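Local coordinates for putative type 11 methyltransferase (Sulfolobus solfataricus, PDB 3I9F), which probably transfers methyl groups from S-adenosylmethionine and binds zinc ions in the crystal, at residues 71-76 with 98-103. Residues are numbered along the deposited sequence; the frame is centred on the assembly and turned at random.
Sequences IPDNSV and VKRILK
Arg100 sets out with CG anti to its own nitrogen (chi1 162°) and then bends at chi3 (80°), which brings the guanidinium edge to face the loop 71-76, while Asp73, its CG beside the backbone nitrogen, brings OD1 to meet it. The arginine holds the carbonyl oxygen of Ile71 end-on with two nitrogens: NH1 lies 2.8 Å from Ile71 O, and NH2 makes a longer, more bent bond to the same oxygen. NH1 also forms a salt bridge with Asp73 OD1 at 2.7 Å. Both acceptors lie close to the guanidinium plane, although the carboxylate itself is turned 57° from it. CG2 of Ile101 rests against one guanidinium face near its rim and also meets CG2 of Ile71 at 3.9 Å.

Backbone N-H groups of the loop bind the last carbonyls of helix 91-101. Asn74 N donates to Arg100 O (2.8 Å), and Ser75 N reaches Ile101 O (2.9 Å), to which Val76 N adds a weak bond. As the chain leaves helical geometry at Leu102, Lys103 N bonds to Val76 O (2.9 Å), beginning a short parallel bridge beside strand 76-82. Leu102 CD1 packs against that same oxygen, 3.4 Å from Val76 O. Val76 CG2 lies alongside Ile101 CB (4.2 Å), and the Val76 side chain also touches Val20 and Val22 of strand 19-24.

The contact thus joins a helix end to the start of a central strand in the Rossmann-like methyltransferase fold, and the Asn74 side chain lies near a zinc ion bound by Asp104 and by His166, His168 and His170 of the C-terminal histidine tag. With Glu97 also pairing with NH2, the positive charge of Arg100 is probably well compensated, and its planar grip on Ile71 and Asp73 should limit rotation of the guanidinium.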
ATOM      1  N   ILE B  71      -5.514  -1.918   2.001  1.00 34.69           N
ATOM      2  CA  ILE B  71      -5.368  -3.332   2.163  1.00 33.60           C
ATOM      3  C   ILE B  71      -6.677  -3.983   1.736  1.00 34.41           C
ATOM      4  O   ILE B  71      -7.758  -3.586   2.196  1.00 34.28           O
ATOM      5  CB  ILE B  71      -5.098  -3.758   3.598  1.00 33.13           C
ATOM      6  CG1 ILE B  71      -3.829  -3.100   4.161  1.00 31.56           C
ATOM      7  CG2 ILE B  71      -4.968  -5.253   3.644  1.00 31.18           C
ATOM      8  CD1 ILE B  71      -3.489  -3.479   5.629  1.00 27.40           C
ATOM      9  N   PRO B  72      -6.577  -4.971   0.835  1.00 35.18           N
ATOM     10  CA  PRO B  72      -7.768  -5.541   0.230  1.00 35.75           C
ATOM     11  C   PRO B  72      -8.660  -6.312   1.197  1.00 36.82           C
ATOM     12  O   PRO B  72      -8.192  -6.830   2.224  1.00 37.40           O
ATOM     13  CB  PRO B  72      -7.217  -6.459  -0.865  1.00 35.63           C
ATOM     14  CG  PRO B  72      -5.682  -6.378  -0.769  1.00 35.89           C
ATOM     15  CD  PRO B  72      -5.332  -5.250   0.078  1.00 34.97           C
ATOM     16  N   ASP B  73      -9.935  -6.408   0.849  1.00 37.32           N
ATOM     17  CA  ASP B  73     -10.873  -7.150   1.651  1.00 38.30           C
ATOM     18  C   ASP B  73     -10.411  -8.583   1.781  1.00 38.54           C
ATOM     19  O   ASP B  73      -9.878  -9.130   0.820  1.00 38.29           O
ATOM     20  CB  ASP B  73     -12.257  -7.156   0.999  1.00 38.83           C
ATOM     21  CG  ASP B  73     -12.918  -5.765   0.952  1.00 41.52           C
ATOM     22  OD1 ASP B  73     -12.457  -4.768   1.608  1.00 40.08           O
ATOM     23  OD2 ASP B  73     -13.940  -5.696   0.225  1.00 47.97           O
ATOM     24  N   ASN B  74     -10.593  -9.169   2.973  1.00 38.51           N
ATOM     25  CA  ASN B  74     -10.532 -10.613   3.152  1.00 39.09           C
ATOM     26  C   ASN B  74      -9.244 -11.154   2.585  1.00 38.89           C
ATOM     27  O   ASN B  74      -9.279 -12.111   1.840  1.00 39.47           O
ATOM     28  CB  ASN B  74     -11.739 -11.271   2.436  1.00 39.30           C
ATOM     29  CG  ASN B  74     -11.757 -12.809   2.542  1.00 41.09           C
ATOM     30  OD1 ASN B  74     -11.790 -13.498   1.526  1.00 43.28           O
ATOM     31  ND2 ASN B  74     -11.774 -13.339   3.747  1.00 41.92           N
ATOM     32  N   SER B  75      -8.123 -10.499   2.894  1.00 37.77           N
ATOM     33  CA  SER B  75      -6.835 -10.842   2.338  1.00 37.04           C
ATOM     34  C   SER B  75      -5.759 -11.151   3.385  1.00 36.46           C
ATOM     35  O   SER B  75      -4.608 -11.423   2.991  1.00 35.99           O
ATOM     36  CB  SER B  75      -6.354  -9.688   1.435  1.00 37.83           C
ATOM     37  OG  SER B  75      -5.401  -8.813   2.065  1.00 39.74           O
ATOM     38  N   VAL B  76      -6.097 -11.134   4.686  1.00 35.47           N
ATOM     39  CA  VAL B  76      -5.077 -11.113   5.733  1.00 35.45           C
ATOM     40  C   VAL B  76      -5.188 -12.288   6.713  1.00 36.23           C
ATOM     41  O   VAL B  76      -6.285 -12.644   7.176  1.00 35.84           O
ATOM     42  CB  VAL B  76      -5.080  -9.734   6.535  1.00 35.45           C
ATOM     43  CG1 VAL B  76      -4.177  -9.795   7.795  1.00 32.63           C
ATOM     44  CG2 VAL B  76      -4.641  -8.604   5.640  1.00 34.68           C
ATOM     45  N   VAL B  98     -10.272  -4.212  10.810  1.00 30.88           N
ATOM     46  CA  VAL B  98      -9.807  -5.517  11.186  1.00 31.23           C
ATOM     47  C   VAL B  98     -10.787  -6.561  10.618  1.00 32.19           C
ATOM     48  O   VAL B  98     -10.374  -7.491   9.963  1.00 32.42           O
ATOM     49  CB  VAL B  98      -9.705  -5.677  12.741  1.00 31.40           C
ATOM     50  CG1 VAL B  98      -9.801  -7.157  13.109  1.00 30.27           C
ATOM     51  CG2 VAL B  98      -8.407  -4.996  13.305  1.00 30.01           C
ATOM     52  N   LYS B  99     -12.086  -6.377  10.809  1.00 32.48           N
ATOM     53  CA  LYS B  99     -13.022  -7.368  10.316  1.00 33.19           C
ATOM     54  C   LYS B  99     -13.058  -7.438   8.826  1.00 33.73           C
ATOM     55  O   LYS B  99     -13.307  -8.503   8.282  1.00 35.17           O
ATOM     56  CB  LYS B  99     -14.432  -7.178  10.876  1.00 33.19           C
ATOM     57  CG  LYS B  99     -14.479  -7.450  12.354  1.00 35.56           C
ATOM     58  CD  LYS B  99     -15.874  -7.379  12.961  1.00 40.08           C
ATOM     59  CE  LYS B  99     -16.596  -6.053  12.772  1.00 45.40           C
ATOM     60  NZ  LYS B  99     -17.693  -5.793  13.798  1.00 48.65           N
ATOM     61  N   ARG B 100     -12.820  -6.330   8.130  1.00 33.99           N
ATOM     62  CA  ARG B 100     -12.948  -6.346   6.670  1.00 33.25           C
ATOM     63  C   ARG B 100     -11.728  -7.018   6.019  1.00 33.82           C
ATOM     64  O   ARG B 100     -11.903  -7.748   5.045  1.00 34.33           O
ATOM     65  CB  ARG B 100     -13.183  -4.942   6.128  1.00 32.74           C
ATOM     66  CG  ARG B 100     -12.937  -4.694   4.654  1.00 31.83           C
ATOM     67  CD  ARG B 100     -12.936  -3.159   4.276  1.00 31.44           C
ATOM     68  NE  ARG B 100     -11.683  -2.468   4.584  1.00 27.84           N
ATOM     69  CZ  ARG B 100     -10.527  -2.656   3.951  1.00 29.58           C
ATOM     70  NH1 ARG B 100     -10.433  -3.501   2.938  1.00 31.46           N
ATOM     71  NH2 ARG B 100      -9.437  -1.976   4.308  1.00 28.17           N
ATOM     72  N   ILE B 101     -10.527  -6.787   6.551  1.00 33.37           N
ATOM     73  CA  ILE B 101      -9.321  -7.239   5.886  1.00 33.42           C
ATOM     74  C   ILE B 101      -8.968  -8.653   6.279  1.00 34.07           C
ATOM     75  O   ILE B 101      -8.385  -9.350   5.507  1.00 33.96           O
ATOM     76  CB  ILE B 101      -8.094  -6.306   6.100  1.00 33.38           C
ATOM     77  CG1 ILE B 101      -7.708  -6.205   7.570  1.00 33.87           C
ATOM     78  CG2 ILE B 101      -8.350  -4.920   5.508  1.00 32.37           C
ATOM     79  CD1 ILE B 101      -6.422  -5.395   7.831  1.00 33.41           C
ATOM     80  N   LEU B 102      -9.324  -9.083   7.481  1.00 35.19           N
ATOM     81  CA  LEU B 102      -8.996 -10.433   7.955  1.00 35.99           C
ATOM     82  C   LEU B 102      -9.791 -11.536   7.194  1.00 37.24           C
ATOM     83  O   LEU B 102     -10.970 -11.359   6.872  1.00 35.96           O
ATOM     84  CB  LEU B 102      -9.283 -10.537   9.454  1.00 35.42           C
ATOM     85  CG  LEU B 102      -8.663 -11.707  10.211  1.00 34.47           C
ATOM     86  CD1 LEU B 102      -7.127 -11.582  10.306  1.00 29.79           C
ATOM     87  CD2 LEU B 102      -9.313 -11.841  11.590  1.00 29.71           C
ATOM     88  N   LYS B 103      -9.137 -12.662   6.900  1.00 39.01           N
ATOM     89  CA  LYS B 103      -9.851 -13.821   6.295  1.00 40.18           C
ATOM     90  C   LYS B 103     -10.811 -14.458   7.301  1.00 40.70           C
ATOM     91  O   LYS B 103     -10.772 -14.178   8.501  1.00 40.96           O
ATOM     92  CB  LYS B 103      -8.885 -14.895   5.803  1.00 40.09           C
ATOM     93  CG  LYS B 103      -7.925 -14.539   4.671  1.00 42.59           C
ATOM     94  CD  LYS B 103      -7.185 -15.828   4.282  1.00 48.97           C
ATOM     95  CE  LYS B 103      -6.150 -15.683   3.166  1.00 52.17           C
ATOM     96  NZ  LYS B 103      -6.798 -15.396   1.808  1.00 53.65           N
TER